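Local coordinates for protein epidermin decarboxylase (Staphylococcus epidermidis, PDB 1G63) that oxidatively decarboxylates the C-terminal cysteine of the epidermin precursor peptide, using bound FMN, to form a carbon-carbon double bond, at residues Leu5-Thr10 and Val32-Ser37; Glu75-Leu80 and Gln108-Phe113; Ile112-Asn117 and Tyr141-Asn146; Met116-Trp121 and Asn158-Pro163. One frame throughout, in Å; residues are numbered along the deposited sequence.

Interaction 1: residues Leu5-Thr10 and Val32-Ser37. With FMN (flavin mononucleotide), chain N.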
# COMPACT_ATOMS: atom_id res chain seq x y z
N LEU B 5 15.24 -8.05 35.91
CA LEU B 5 13.82 -7.81 36.11
C LEU B 5 13.12 -7.44 34.81
O LEU B 5 13.61 -6.62 34.03
CB LEU B 5 13.63 -6.70 37.15
CG LEU B 5 12.20 -6.27 37.49
CD1 LEU B 5 12.15 -5.75 38.91
CD2 LEU B 5 11.71 -5.21 36.52
N LEU B 6 11.97 -8.07 34.57
CA LEU B 6 11.19 -7.81 33.37
C LEU B 6 9.88 -7.09 33.69
O LEU B 6 9.16 -7.49 34.61
CB LEU B 6 10.86 -9.11 32.64
CG LEU B 6 9.85 -9.03 31.49
CD1 LEU B 6 10.34 -8.05 30.43
CD2 LEU B 6 9.64 -10.41 30.88
N ILE B 7 9.60 -6.02 32.96
CA ILE B 7 8.36 -5.28 33.15
C ILE B 7 7.43 -5.62 32.00
O ILE B 7 7.79 -5.50 30.83
CB ILE B 7 8.56 -3.75 33.13
CG1 ILE B 7 9.35 -3.30 34.35
CG2 ILE B 7 7.19 -3.05 33.08
CD1 ILE B 7 9.64 -1.80 34.35
N CYS B 8 6.23 -6.08 32.34
CA CYS B 8 5.22 -6.38 31.33
C CYS B 8 4.19 -5.26 31.46
O CYS B 8 3.42 -5.23 32.42
CB CYS B 8 4.57 -7.75 31.61
SG CYS B 8 5.67 -9.16 31.24
N ALA B 9 4.22 -4.32 30.52
CA ALA B 9 3.31 -3.18 30.53
C ALA B 9 2.07 -3.39 29.67
O ALA B 9 2.15 -3.87 28.54
CB ALA B 9 4.05 -1.92 30.07
N THR B 10 0.92 -3.02 30.23
CA THR B 10 -0.35 -3.18 29.53
C THR B 10 -1.01 -1.84 29.25
O THR B 10 -0.57 -0.79 29.75
CB THR B 10 -1.31 -4.08 30.35
OG1 THR B 10 -1.68 -3.44 31.57
CG2 THR B 10 -0.64 -5.41 30.66
N VAL B 32 16.87 -4.29 33.60
CA VAL B 32 15.44 -4.04 33.65
C VAL B 32 15.02 -3.95 32.19
O VAL B 32 15.33 -2.99 31.49
CB VAL B 32 15.11 -2.75 34.42
CG1 VAL B 32 16.01 -1.64 33.96
CG2 VAL B 32 13.64 -2.37 34.19
N ASN B 33 14.34 -5.00 31.74
CA ASN B 33 13.88 -5.10 30.36
C ASN B 33 12.37 -4.89 30.31
O ASN B 33 11.70 -4.92 31.34
CB ASN B 33 14.27 -6.46 29.80
CG ASN B 33 15.77 -6.72 29.91
OD1 ASN B 33 16.19 -7.79 30.32
ND2 ASN B 33 16.57 -5.75 29.53
N ILE B 34 11.83 -4.68 29.12
CA ILE B 34 10.41 -4.44 29.02
C ILE B 34 9.72 -5.13 27.84
O ILE B 34 10.32 -5.38 26.79
CB ILE B 34 10.16 -2.91 29.00
CG1 ILE B 34 8.68 -2.62 29.21
CG2 ILE B 34 10.70 -2.33 27.72
CD1 ILE B 34 8.41 -1.22 29.73
N LEU B 35 8.44 -5.44 28.03
CA LEU B 35 7.62 -6.12 27.04
C LEU B 35 6.23 -5.48 27.11
O LEU B 35 5.66 -5.37 28.19
CB LEU B 35 7.55 -7.62 27.39
CG LEU B 35 7.02 -8.64 26.38
CD1 LEU B 35 7.03 -10.03 27.02
CD2 LEU B 35 5.62 -8.27 25.96
N PHE B 36 5.68 -5.06 25.98
CA PHE B 36 4.36 -4.42 25.96
C PHE B 36 3.24 -5.26 25.37
O PHE B 36 3.48 -6.18 24.58
CB PHE B 36 4.41 -3.10 25.18
CG PHE B 36 5.26 -2.03 25.81
CD1 PHE B 36 6.63 -1.97 25.54
CD2 PHE B 36 4.70 -1.07 26.66
CE1 PHE B 36 7.43 -0.96 26.11
CE2 PHE B 36 5.48 -0.07 27.23
CZ PHE B 36 6.85 -0.01 26.96
N SER B 37 2.01 -4.94 25.75
CA SER B 37 0.85 -5.62 25.20
C SER B 37 0.54 -4.87 23.90
O SER B 37 0.80 -3.67 23.79
CB SER B 37 -0.33 -5.52 26.16
OG SER B 37 -0.88 -4.21 26.18
N1 FMN N . -7.80 -0.44 31.36
C2 FMN N . -7.30 -0.68 32.62
O2 FMN N . -7.34 -1.75 33.16
N3 FMN N . -6.70 0.41 33.34
C4 FMN N . -6.58 1.67 32.88
O4 FMN N . -6.07 2.55 33.59
C4A FMN N . -7.14 1.93 31.55
N5 FMN N . -7.03 3.13 30.99
C5A FMN N . -7.40 3.31 29.68
C6 FMN N . -7.19 4.59 29.03
C7 FMN N . -7.66 4.88 27.78
C7M FMN N . -7.40 6.24 27.12
C8 FMN N . -8.19 3.78 26.95
C8M FMN N . -8.60 4.00 25.51
C9 FMN N . -8.43 2.55 27.57
C9A FMN N . -8.06 2.27 28.90
N10 FMN N . -8.26 1.02 29.57
C10 FMN N . -7.73 0.78 30.83
C1' FMN N . -8.89 -0.09 28.85
C2' FMN N . -7.79 -1.00 28.24
O2' FMN N . -6.88 -0.34 27.36
C3' FMN N . -8.43 -2.16 27.49
O3' FMN N . -9.20 -2.98 28.43
C4' FMN N . -7.47 -3.07 26.73
O4' FMN N . -8.19 -4.02 25.90
C5' FMN N . -6.48 -3.82 27.62
O5' FMN N . -5.54 -4.55 26.81
P FMN N . -4.19 -5.17 27.38
O1P FMN N . -4.57 -6.08 28.51
O2P FMN N . -3.31 -4.05 27.78
O3P FMN N . -3.58 -5.96 26.17
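Leu-5 to Thr-10 and Val-32 to Ser-37 run side by side as neighbouring parallel strands, Leu-5 facing Val-32 and Ala-9 facing Phe-36. Five backbone bonds join them, from Asn-33 N to Leu-5 O at one end to Ser-37 N donating to Ala-9 O at the other (3.0 Å, 139° at the hydrogen, the most bent of the five). With helix 18-25 between them, the strands form a beta-alpha-beta unit of the Rossmann-like sheet.

Ile-7 can be followed outward from the strand. Its CB rests 3.8 Å from the carbonyl oxygen Asn-33 O, which also takes the N-H of Ile-7. From there the side chain forks. CG2 meets the tip of Ile-34, 4.0 Å from its CD1, where the two side chains cross at a slant. CG1 takes the other branch, anti to the carbonyl carbon (chi1 -68°), and chi2 near 180° extends it so that CD1 lies 4.0 Å from Val-32 CG2, alongside that valine. Farther along, Ala-9 CB approaches the ring of Phe-36, 3.6 Å from CD2. On the opposite face, which also carries Leu-6 and Cys-8, Leu-35 packs on helix 98-105.

At the carboxyl ends of the strands the apolar side chains give way to hydroxyls. Ser-37 OG donates a hydrogen bond to phosphate oxygen O2P of FMN (2.9 Å), and Thr-10 CB comes within 3.3 Å of the same oxygen, while Thr-10 OG1 is hydrogen-bonded to Pro-81 O. The contact thus offers the cofactor's anionic phosphate a neutral donor, the hydroxyl of Ser-37.

Interaction 2: residues Glu75-Leu80 and Gln108-Phe113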
# COMPACT_ATOMS: atom_id res chain seq x y z
N GLU B 75 14.59 -12.95 37.07
CA GLU B 75 14.30 -13.41 38.42
C GLU B 75 12.97 -12.84 38.88
O GLU B 75 12.27 -13.43 39.70
CB GLU B 75 15.43 -12.99 39.37
CG GLU B 75 16.70 -13.82 39.21
CD GLU B 75 17.82 -13.37 40.16
OE1 GLU B 75 17.59 -13.30 41.38
OE2 GLU B 75 18.94 -13.09 39.67
N TYR B 76 12.61 -11.68 38.35
CA TYR B 76 11.36 -11.03 38.70
C TYR B 76 10.62 -10.58 37.45
O TYR B 76 11.22 -10.05 36.51
CB TYR B 76 11.61 -9.81 39.59
CG TYR B 76 12.63 -10.03 40.68
CD1 TYR B 76 13.99 -9.97 40.40
CD2 TYR B 76 12.23 -10.30 41.99
CE1 TYR B 76 14.94 -10.17 41.40
CE2 TYR B 76 13.17 -10.50 42.99
CZ TYR B 76 14.52 -10.44 42.69
OH TYR B 76 15.47 -10.64 43.68
N ILE B 77 9.31 -10.79 37.44
CA ILE B 77 8.47 -10.38 36.33
C ILE B 77 7.32 -9.57 36.89
O ILE B 77 6.50 -10.08 37.65
CB ILE B 77 7.92 -11.60 35.56
CG1 ILE B 77 9.08 -12.43 35.00
CG2 ILE B 77 7.01 -11.14 34.43
CD1 ILE B 77 8.65 -13.69 34.29
N LEU B 78 7.28 -8.29 36.54
CA LEU B 78 6.24 -7.40 37.01
C LEU B 78 5.30 -7.03 35.88
O LEU B 78 5.72 -6.80 34.75
CB LEU B 78 6.85 -6.09 37.55
CG LEU B 78 7.68 -6.03 38.83
CD1 LEU B 78 8.82 -7.04 38.80
CD2 LEU B 78 8.20 -4.62 38.99
N VAL B 79 4.01 -6.99 36.18
CA VAL B 79 3.05 -6.56 35.19
C VAL B 79 2.67 -5.19 35.76
O VAL B 79 1.90 -5.07 36.71
CB VAL B 79 1.86 -7.53 35.08
CG1 VAL B 79 1.28 -7.78 36.42
CG2 VAL B 79 0.81 -6.95 34.13
N LEU B 80 3.27 -4.16 35.17
CA LEU B 80 3.11 -2.79 35.62
C LEU B 80 3.09 -1.81 34.45
O LEU B 80 4.05 -1.72 33.70
CB LEU B 80 4.29 -2.46 36.55
CG LEU B 80 4.56 -1.05 37.06
CD1 LEU B 80 3.51 -0.64 38.08
CD2 LEU B 80 5.94 -1.01 37.70
N GLN B 108 5.35 -18.22 38.69
CA GLN B 108 6.08 -18.30 39.95
C GLN B 108 6.93 -17.07 40.27
O GLN B 108 7.27 -16.86 41.43
CB GLN B 108 6.94 -19.57 39.96
CG GLN B 108 6.10 -20.84 39.96
CD GLN B 108 6.90 -22.10 39.68
OE1 GLN B 108 7.44 -22.29 38.58
NE2 GLN B 108 6.99 -22.97 40.68
N LYS B 109 7.26 -16.27 39.26
CA LYS B 109 8.08 -15.06 39.47
C LYS B 109 7.24 -13.81 39.19
O LYS B 109 7.78 -12.71 39.03
CB LYS B 109 9.26 -15.02 38.49
CG LYS B 109 10.04 -16.30 38.34
CD LYS B 109 11.09 -16.14 37.24
CE LYS B 109 11.86 -17.42 37.04
NZ LYS B 109 12.87 -17.27 35.96
N LEU B 110 5.93 -13.98 39.13
CA LEU B 110 5.02 -12.89 38.80
C LEU B 110 4.55 -11.96 39.92
O LEU B 110 4.12 -12.40 40.99
CB LEU B 110 3.81 -13.48 38.08
CG LEU B 110 3.01 -12.62 37.12
CD1 LEU B 110 3.92 -12.08 36.02
CD2 LEU B 110 1.89 -13.46 36.53
N PHE B 111 4.61 -10.66 39.65
CA PHE B 111 4.15 -9.62 40.58
C PHE B 111 3.22 -8.67 39.82
O PHE B 111 3.63 -7.98 38.88
CB PHE B 111 5.33 -8.83 41.15
CG PHE B 111 6.31 -9.67 41.94
CD1 PHE B 111 7.26 -10.46 41.28
CD2 PHE B 111 6.28 -9.68 43.33
CE1 PHE B 111 8.15 -11.24 42.00
CE2 PHE B 111 7.17 -10.46 44.06
CZ PHE B 111 8.11 -11.24 43.39
N ILE B 112 1.96 -8.63 40.23
CA ILE B 112 0.97 -7.79 39.57
C ILE B 112 0.61 -6.48 40.29
O ILE B 112 0.26 -6.49 41.46
CB ILE B 112 -0.32 -8.60 39.34
CG1 ILE B 112 -0.01 -9.83 38.48
CG2 ILE B 112 -1.39 -7.72 38.70
CD1 ILE B 112 -1.19 -10.74 38.27
N PHE B 113 0.68 -5.37 39.56
CA PHE B 113 0.33 -4.06 40.11
C PHE B 113 -0.88 -3.49 39.37
O PHE B 113 -0.75 -2.78 38.38
CB PHE B 113 1.50 -3.08 40.00
CG PHE B 113 2.69 -3.47 40.80
CD1 PHE B 113 3.66 -4.34 40.28
CD2 PHE B 113 2.85 -3.00 42.10
CE1 PHE B 113 4.76 -4.72 41.04
CE2 PHE B 113 3.95 -3.39 42.87
CZ PHE B 113 4.91 -4.25 42.34
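Ile-77 and Leu-110 meet branch to branch: CG2 of the isoleucine lies 3.6 Å from CD1 of the leucine, the two side chains set at a slant. Leu-110 manages this because its CG stands anti to the backbone N (chi1 -154°), turning CD1 back toward the partner strand. Among the residues on the other surface, the Phe-111 ring offers its edge to Ile-77 O, which lies in the ring plane and 3.7 Å from CD1. Ile-77 O also accepts the N-H of Phe-111. The side chains of Tyr-76 and Phe-111 point the same way, with Phe-111 CE1 at the edge of the tyrosine ring, 4.2 Å from Tyr-76 CD2. Leu-78 CG then touches the edge of the Phe-113 ring at CE1 (3.9 Å), and Leu-80 CD1 reaches CB of the same phenylalanine at 3.7 Å.

The strands that carry these side chains form a parallel pair of the Rossmann-like sheet, in register from Ile-77 with Leu-110 to Val-79 with Ile-112. Four backbone bonds hold it, the last from Phe-113 N to Val-79 O (3.1 Å). The chain between the two strands passes through helices 84-91 and 98-105, and the first of these covers Leu-110 and Ile-112.

At the amino end the extended aliphatic chain of Lys-109 passes over Glu-75 O, with CB at 3.6 Å, and its NZ hydrogen-bonds to Val-71 O and His-74 O. Helix 165-172 covers the aromatic surface, Phe-171 and Val-172 packing on Phe-111 and Val-168 on Phe-113, while Phe-29 meets the Tyr-76 ring edge-to-face.

Interaction 3: residues Ile112-Asn117 and Tyr141-Asn146. With FMN (flavin mononucleotide), chain N.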
# COMPACT_ATOMS: atom_id res chain seq x y z
N ILE B 112 1.96 -8.63 40.23
CA ILE B 112 0.97 -7.79 39.57
C ILE B 112 0.61 -6.48 40.29
O ILE B 112 0.26 -6.49 41.46
CB ILE B 112 -0.32 -8.60 39.34
CG1 ILE B 112 -0.01 -9.83 38.48
CG2 ILE B 112 -1.39 -7.72 38.70
CD1 ILE B 112 -1.19 -10.74 38.27
N PHE B 113 0.68 -5.37 39.56
CA PHE B 113 0.33 -4.06 40.11
C PHE B 113 -0.88 -3.49 39.37
O PHE B 113 -0.75 -2.78 38.38
CB PHE B 113 1.50 -3.08 40.00
CG PHE B 113 2.69 -3.47 40.80
CD1 PHE B 113 3.66 -4.34 40.28
CD2 PHE B 113 2.85 -3.00 42.10
CE1 PHE B 113 4.76 -4.72 41.04
CE2 PHE B 113 3.95 -3.39 42.87
CZ PHE B 113 4.91 -4.25 42.34
N PRO B 114 -2.09 -3.81 39.85
CA PRO B 114 -3.32 -3.33 39.23
C PRO B 114 -3.43 -1.82 39.10
O PRO B 114 -3.03 -1.08 40.01
CB PRO B 114 -4.42 -3.89 40.14
CG PRO B 114 -3.79 -5.12 40.72
CD PRO B 114 -2.38 -4.66 41.01
N ASN B 115 -3.97 -1.36 37.97
CA ASN B 115 -4.20 0.06 37.74
C ASN B 115 -5.40 0.22 36.82
O ASN B 115 -5.39 -0.25 35.68
CB ASN B 115 -3.00 0.75 37.12
CG ASN B 115 -3.21 2.26 36.99
OD1 ASN B 115 -3.40 2.78 35.90
ND2 ASN B 115 -3.20 2.96 38.13
N MET B 116 -6.43 0.88 37.33
CA MET B 116 -7.65 1.08 36.58
C MET B 116 -8.54 2.02 37.37
O MET B 116 -8.26 2.30 38.54
CB MET B 116 -8.38 -0.25 36.41
CG MET B 116 -8.75 -0.90 37.74
SD MET B 116 -9.34 -2.60 37.63
CE MET B 116 -7.78 -3.50 37.55
N ASN B 117 -9.60 2.51 36.75
CA ASN B 117 -10.52 3.39 37.43
C ASN B 117 -11.19 2.59 38.54
O ASN B 117 -11.38 1.38 38.41
CB ASN B 117 -11.57 3.91 36.45
CG ASN B 117 -12.54 4.87 37.10
OD1 ASN B 117 -13.49 4.46 37.77
ND2 ASN B 117 -12.30 6.15 36.91
N TYR B 141 -0.47 -6.98 44.25
CA TYR B 141 -0.40 -5.84 45.15
C TYR B 141 -1.75 -5.13 45.35
O TYR B 141 -2.56 -5.05 44.43
CB TYR B 141 0.67 -4.90 44.60
CG TYR B 141 0.85 -3.59 45.30
CD1 TYR B 141 0.07 -2.48 44.97
CD2 TYR B 141 1.86 -3.42 46.25
CE1 TYR B 141 0.29 -1.24 45.56
CE2 TYR B 141 2.08 -2.20 46.86
CZ TYR B 141 1.29 -1.11 46.51
OH TYR B 141 1.51 0.11 47.12
N SER B 142 -2.02 -4.65 46.55
CA SER B 142 -3.27 -3.93 46.80
C SER B 142 -3.08 -2.50 46.30
O SER B 142 -2.27 -1.76 46.85
CB SER B 142 -3.62 -3.91 48.28
OG SER B 142 -3.98 -5.20 48.74
N PRO B 143 -3.82 -2.11 45.26
CA PRO B 143 -3.77 -0.78 44.64
C PRO B 143 -3.82 0.36 45.65
O PRO B 143 -4.59 0.32 46.60
CB PRO B 143 -5.00 -0.77 43.74
CG PRO B 143 -5.14 -2.19 43.35
CD PRO B 143 -4.88 -2.93 44.64
N ASP B 144 -2.99 1.37 45.44
CA ASP B 144 -2.97 2.53 46.32
C ASP B 144 -4.20 3.37 45.99
O ASP B 144 -4.74 3.27 44.88
CB ASP B 144 -1.68 3.35 46.11
CG ASP B 144 -0.44 2.60 46.57
OD1 ASP B 144 -0.40 2.21 47.75
OD2 ASP B 144 0.48 2.40 45.76
N MET B 145 -4.65 4.17 46.95
CA MET B 145 -5.84 5.01 46.75
C MET B 145 -5.81 6.28 47.59
O MET B 145 -5.59 6.24 48.81
CB MET B 145 -7.10 4.20 47.10
CG MET B 145 -7.17 2.84 46.43
SD MET B 145 -8.78 2.08 46.60
CE MET B 145 -8.60 1.24 48.16
N ASN B 146 -6.04 7.42 46.95
CA ASN B 146 -6.07 8.69 47.66
C ASN B 146 -7.34 9.44 47.27
O ASN B 146 -8.02 9.05 46.32
CB ASN B 146 -4.82 9.53 47.35
CG ASN B 146 -4.92 10.27 46.02
OD1 ASN B 146 -5.07 9.65 44.96
ND2 ASN B 146 -4.82 11.59 46.07
N1 FMN N . -7.80 -0.44 31.36
C2 FMN N . -7.30 -0.68 32.62
O2 FMN N . -7.34 -1.75 33.16
N3 FMN N . -6.70 0.41 33.34
C4 FMN N . -6.58 1.67 32.88
O4 FMN N . -6.07 2.55 33.59
C4A FMN N . -7.14 1.93 31.55
N5 FMN N . -7.03 3.13 30.99
C5A FMN N . -7.40 3.31 29.68
C6 FMN N . -7.19 4.59 29.03
C7 FMN N . -7.66 4.88 27.78
C7M FMN N . -7.40 6.24 27.12
C8 FMN N . -8.19 3.78 26.95
C8M FMN N . -8.60 4.00 25.51
C9 FMN N . -8.43 2.55 27.57
C9A FMN N . -8.06 2.27 28.90
N10 FMN N . -8.26 1.02 29.57
C10 FMN N . -7.73 0.78 30.83
C1' FMN N . -8.89 -0.09 28.85
C2' FMN N . -7.79 -1.00 28.24
O2' FMN N . -6.88 -0.34 27.36
C3' FMN N . -8.43 -2.16 27.49
O3' FMN N . -9.20 -2.98 28.43
C4' FMN N . -7.47 -3.07 26.73
O4' FMN N . -8.19 -4.02 25.90
C5' FMN N . -6.48 -3.82 27.62
O5' FMN N . -5.54 -4.55 26.81
P FMN N . -4.19 -5.17 27.38
O1P FMN N . -4.57 -6.08 28.51
O2P FMN N . -3.31 -4.05 27.78
O3P FMN N . -3.58 -5.96 26.17
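Tyr-141 N donates to Ile-112 O in a nearly straight bond (2.9 Å, 163° at the hydrogen), the single backbone link between the two segments, which diverge beyond it. Directly after this anchor, Tyr-141 folds its side chain back toward Phe-113. Its CG stands anti to the backbone N (chi1 175°), which brings the root of the ring against the phenylalanine: Phe-113 CD2 is 3.8 Å from Tyr-141 CG. The rings meet at a slant, their planes 40° apart and their centroids separated by 5.3 Å.

At the far end of the tyrosine, OH lies about equally near both carboxylate oxygens of Asp-144 (2.9 Å to OD1), at most a weak bond. Pro-114 continues the packing. Its CD sits 3.4 Å from Tyr-141 O, and its ring crosses that of Pro-143 at about a right angle, CB against CG at 3.7 Å.

Past Pro-114, the 112-117 chain reaches the cofactor. Asn-115 O accepts the N-H of FMN N3 (2.8 Å) in a nearly straight bond, a backbone grip on the pyrimidine end of the flavin.

The contact lies where the parallel sheet gives way to the hairpin of strands 144-149 and 156-161. Helix 165-172 flanks its aromatic pair: Phe-171 meets Tyr-141 edge-to-face, Val-172 packs on Phe-113, and Asn-167 touches both Tyr-141 and Asp-144.

Interaction 4: residues Met116-Trp121 and Asn158-Pro163. With FMN (flavin mononucleotide), chain N.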
# COMPACT_ATOMS: atom_id res chain seq x y z
N MET B 116 -6.43 0.88 37.33
CA MET B 116 -7.65 1.08 36.58
C MET B 116 -8.54 2.02 37.37
O MET B 116 -8.26 2.30 38.54
CB MET B 116 -8.38 -0.25 36.41
CG MET B 116 -8.75 -0.90 37.74
SD MET B 116 -9.34 -2.60 37.63
CE MET B 116 -7.78 -3.50 37.55
N ASN B 117 -9.60 2.51 36.75
CA ASN B 117 -10.52 3.39 37.43
C ASN B 117 -11.19 2.59 38.54
O ASN B 117 -11.38 1.38 38.41
CB ASN B 117 -11.57 3.91 36.45
CG ASN B 117 -12.54 4.87 37.10
OD1 ASN B 117 -13.49 4.46 37.77
ND2 ASN B 117 -12.30 6.15 36.91
N ILE B 118 -11.53 3.27 39.63
CA ILE B 118 -12.16 2.63 40.78
C ILE B 118 -13.40 1.78 40.45
O ILE B 118 -13.61 0.73 41.05
CB ILE B 118 -12.52 3.68 41.86
CG1 ILE B 118 -13.00 2.98 43.13
CG2 ILE B 118 -13.58 4.63 41.33
CD1 ILE B 118 -11.95 2.08 43.77
N ARG B 119 -14.21 2.22 39.49
CA ARG B 119 -15.41 1.47 39.14
C ARG B 119 -15.09 0.12 38.51
O ARG B 119 -15.82 -0.85 38.73
CB ARG B 119 -16.30 2.27 38.18
CG ARG B 119 -17.48 1.46 37.65
CD ARG B 119 -18.60 2.33 37.11
NE ARG B 119 -19.25 3.09 38.16
CZ ARG B 119 -20.00 4.17 37.98
NH1 ARG B 119 -20.53 4.76 39.04
NH2 ARG B 119 -20.20 4.68 36.77
N MET B 120 -14.02 0.05 37.73
CA MET B 120 -13.61 -1.21 37.10
C MET B 120 -13.12 -2.16 38.18
O MET B 120 -13.33 -3.38 38.11
CB MET B 120 -12.48 -0.98 36.10
CG MET B 120 -12.86 -0.13 34.89
SD MET B 120 -11.43 0.17 33.83
CE MET B 120 -11.23 -1.48 33.09
N TRP B 121 -12.47 -1.59 39.19
CA TRP B 121 -11.93 -2.34 40.30
C TRP B 121 -13.01 -3.09 41.08
O TRP B 121 -12.73 -4.13 41.68
CB TRP B 121 -11.17 -1.40 41.24
CG TRP B 121 -10.52 -2.07 42.40
CD1 TRP B 121 -10.82 -1.89 43.72
CD2 TRP B 121 -9.44 -3.01 42.36
NE1 TRP B 121 -9.99 -2.66 44.50
CE2 TRP B 121 -9.14 -3.36 43.69
CE3 TRP B 121 -8.70 -3.60 41.32
CZ2 TRP B 121 -8.13 -4.28 44.02
CZ3 TRP B 121 -7.70 -4.51 41.64
CH2 TRP B 121 -7.43 -4.84 42.99
N ASN B 158 -12.79 8.74 45.76
CA ASN B 158 -11.72 7.80 46.07
C ASN B 158 -11.22 7.34 44.70
O ASN B 158 -12.02 7.08 43.80
CB ASN B 158 -12.26 6.60 46.85
CG ASN B 158 -11.15 5.74 47.43
OD1 ASN B 158 -11.35 4.56 47.72
ND2 ASN B 158 -9.98 6.33 47.62
N ASN B 159 -9.91 7.26 44.53
CA ASN B 159 -9.32 6.85 43.26
C ASN B 159 -8.06 6.01 43.48
O ASN B 159 -7.29 6.29 44.40
CB ASN B 159 -8.96 8.10 42.45
CG ASN B 159 -10.18 8.73 41.77
OD1 ASN B 159 -10.33 9.95 41.74
ND2 ASN B 159 -11.03 7.89 41.19
N ILE B 160 -7.85 4.98 42.66
CA ILE B 160 -6.65 4.17 42.81
C ILE B 160 -5.51 4.96 42.15
O ILE B 160 -5.73 5.71 41.21
CB ILE B 160 -6.79 2.73 42.17
CG1 ILE B 160 -6.38 2.75 40.71
CG2 ILE B 160 -8.22 2.20 42.32
CD1 ILE B 160 -4.98 2.28 40.49
N THR B 161 -4.30 4.81 42.67
CA THR B 161 -3.16 5.52 42.13
C THR B 161 -1.99 4.59 41.82
O THR B 161 -1.99 3.43 42.22
CB THR B 161 -2.65 6.60 43.11
OG1 THR B 161 -2.22 5.98 44.32
CG2 THR B 161 -3.75 7.60 43.41
N MET B 162 -1.00 5.11 41.12
CA MET B 162 0.18 4.33 40.78
C MET B 162 1.07 4.12 42.01
O MET B 162 1.19 5.00 42.87
CB MET B 162 0.96 5.03 39.65
CG MET B 162 0.31 4.90 38.26
SD MET B 162 0.56 3.29 37.42
CE MET B 162 -0.49 2.35 38.29
N PRO B 163 1.71 2.95 42.10
CA PRO B 163 2.60 2.62 43.22
C PRO B 163 3.89 3.44 43.22
O PRO B 163 4.49 3.66 42.17
CB PRO B 163 2.91 1.13 43.00
CG PRO B 163 1.88 0.66 42.00
CD PRO B 163 1.68 1.85 41.12
N1 FMN N . -7.80 -0.44 31.36
C2 FMN N . -7.30 -0.68 32.62
O2 FMN N . -7.34 -1.75 33.16
N3 FMN N . -6.70 0.41 33.34
C4 FMN N . -6.58 1.67 32.88
O4 FMN N . -6.07 2.55 33.59
C4A FMN N . -7.14 1.93 31.55
N5 FMN N . -7.03 3.13 30.99
C5A FMN N . -7.40 3.31 29.68
C6 FMN N . -7.19 4.59 29.03
C7 FMN N . -7.66 4.88 27.78
C7M FMN N . -7.40 6.24 27.12
C8 FMN N . -8.19 3.78 26.95
C8M FMN N . -8.60 4.00 25.51
C9 FMN N . -8.43 2.55 27.57
C9A FMN N . -8.06 2.27 28.90
N10 FMN N . -8.26 1.02 29.57
C10 FMN N . -7.73 0.78 30.83
C1' FMN N . -8.89 -0.09 28.85
C2' FMN N . -7.79 -1.00 28.24
O2' FMN N . -6.88 -0.34 27.36
C3' FMN N . -8.43 -2.16 27.49
O3' FMN N . -9.20 -2.98 28.43
C4' FMN N . -7.47 -3.07 26.73
O4' FMN N . -8.19 -4.02 25.90
C5' FMN N . -6.48 -3.82 27.62
O5' FMN N . -5.54 -4.55 26.81
P FMN N . -4.19 -5.17 27.38
O1P FMN N . -4.57 -6.08 28.51
O2P FMN N . -3.31 -4.05 27.78
O3P FMN N . -3.58 -5.96 26.17
O HOH W 1 -9.78 5.56 40.05
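The side chains of Ile-118 and Ile-160 lie antiparallel, each passing the other's flank, one reaching out from the start of helix 118-121 and the other from strand 156-161. CD1 of Ile-118 comes 4.0 Å from CG2 of Ile-160. Ile-118 sets CG1 anti to its backbone N (chi1 -172°), which sends CD1 along the isoleucine partner and leaves CG2 to face the strand backbone, 3.8 Å from Asn-158 O. Asn-159 comes in at about a right angle to Ile-118, its ND2 being 4.1 Å from that same CG2. Ile-160 also lies against the backbone of Met-116, though the very tight approach of its CG1 to Met-116 O is doubtful.

A water makes the polar link between the segments. It accepts from Ile-118 N (2.9 Å) and Asn-159 ND2 (2.9 Å), and at longer range from Ile-160 N, so a backbone N-H at the helix start is satisfied through solvent. Just before it, Asn-117 acts as N-cap: its OD1 accepts from Arg-119 N (2.9 Å, 167°).

Met-116 to Trp-121 form the Met-Asn-X-X-Met-Trp end of the HFCD motif that starts at Pro-114, and they also touch the flavin: Met-116 CA lies 3.4 Å from FMN N3, and Met-120 CE lies 3.9 Å from FMN O2. Strand 156-161 belongs to a hairpin that is probably part of the substrate-binding clamp of EpiD.

Helix 84-91 packs on Met-116 and Met-120, and helix 124-134 on Met-116 and Trp-121. Strand 144-149, the hairpin's other arm, pairs antiparallel with strand 156-161, and His-67 of the second subunit, the active-site histidine, packs on Met-120.

From the N terminus, interaction 1 closes first, bringing the chain back beside its opening strand after helix 18-25. Interaction 2 follows in series, its loop taking in helices 84-91 and 98-105. The two meet directly, since strands 5-9 and 76-82 are neighbours in the parallel sheet. Interaction 3 begins on Ile-112 and Phe-113, where interaction 2 ends, and closes a loop through helix 124-134. Interaction 4 starts from the shared Met-116 and Asn-117 but closes later, so its loop overlaps that of interaction 3 and runs on through the hairpin. Interaction 3 ties the start of the hairpin to strand 110-114, interaction 4 its second arm to helix 118-121, and FMN touches interactions 1, 3 and 4.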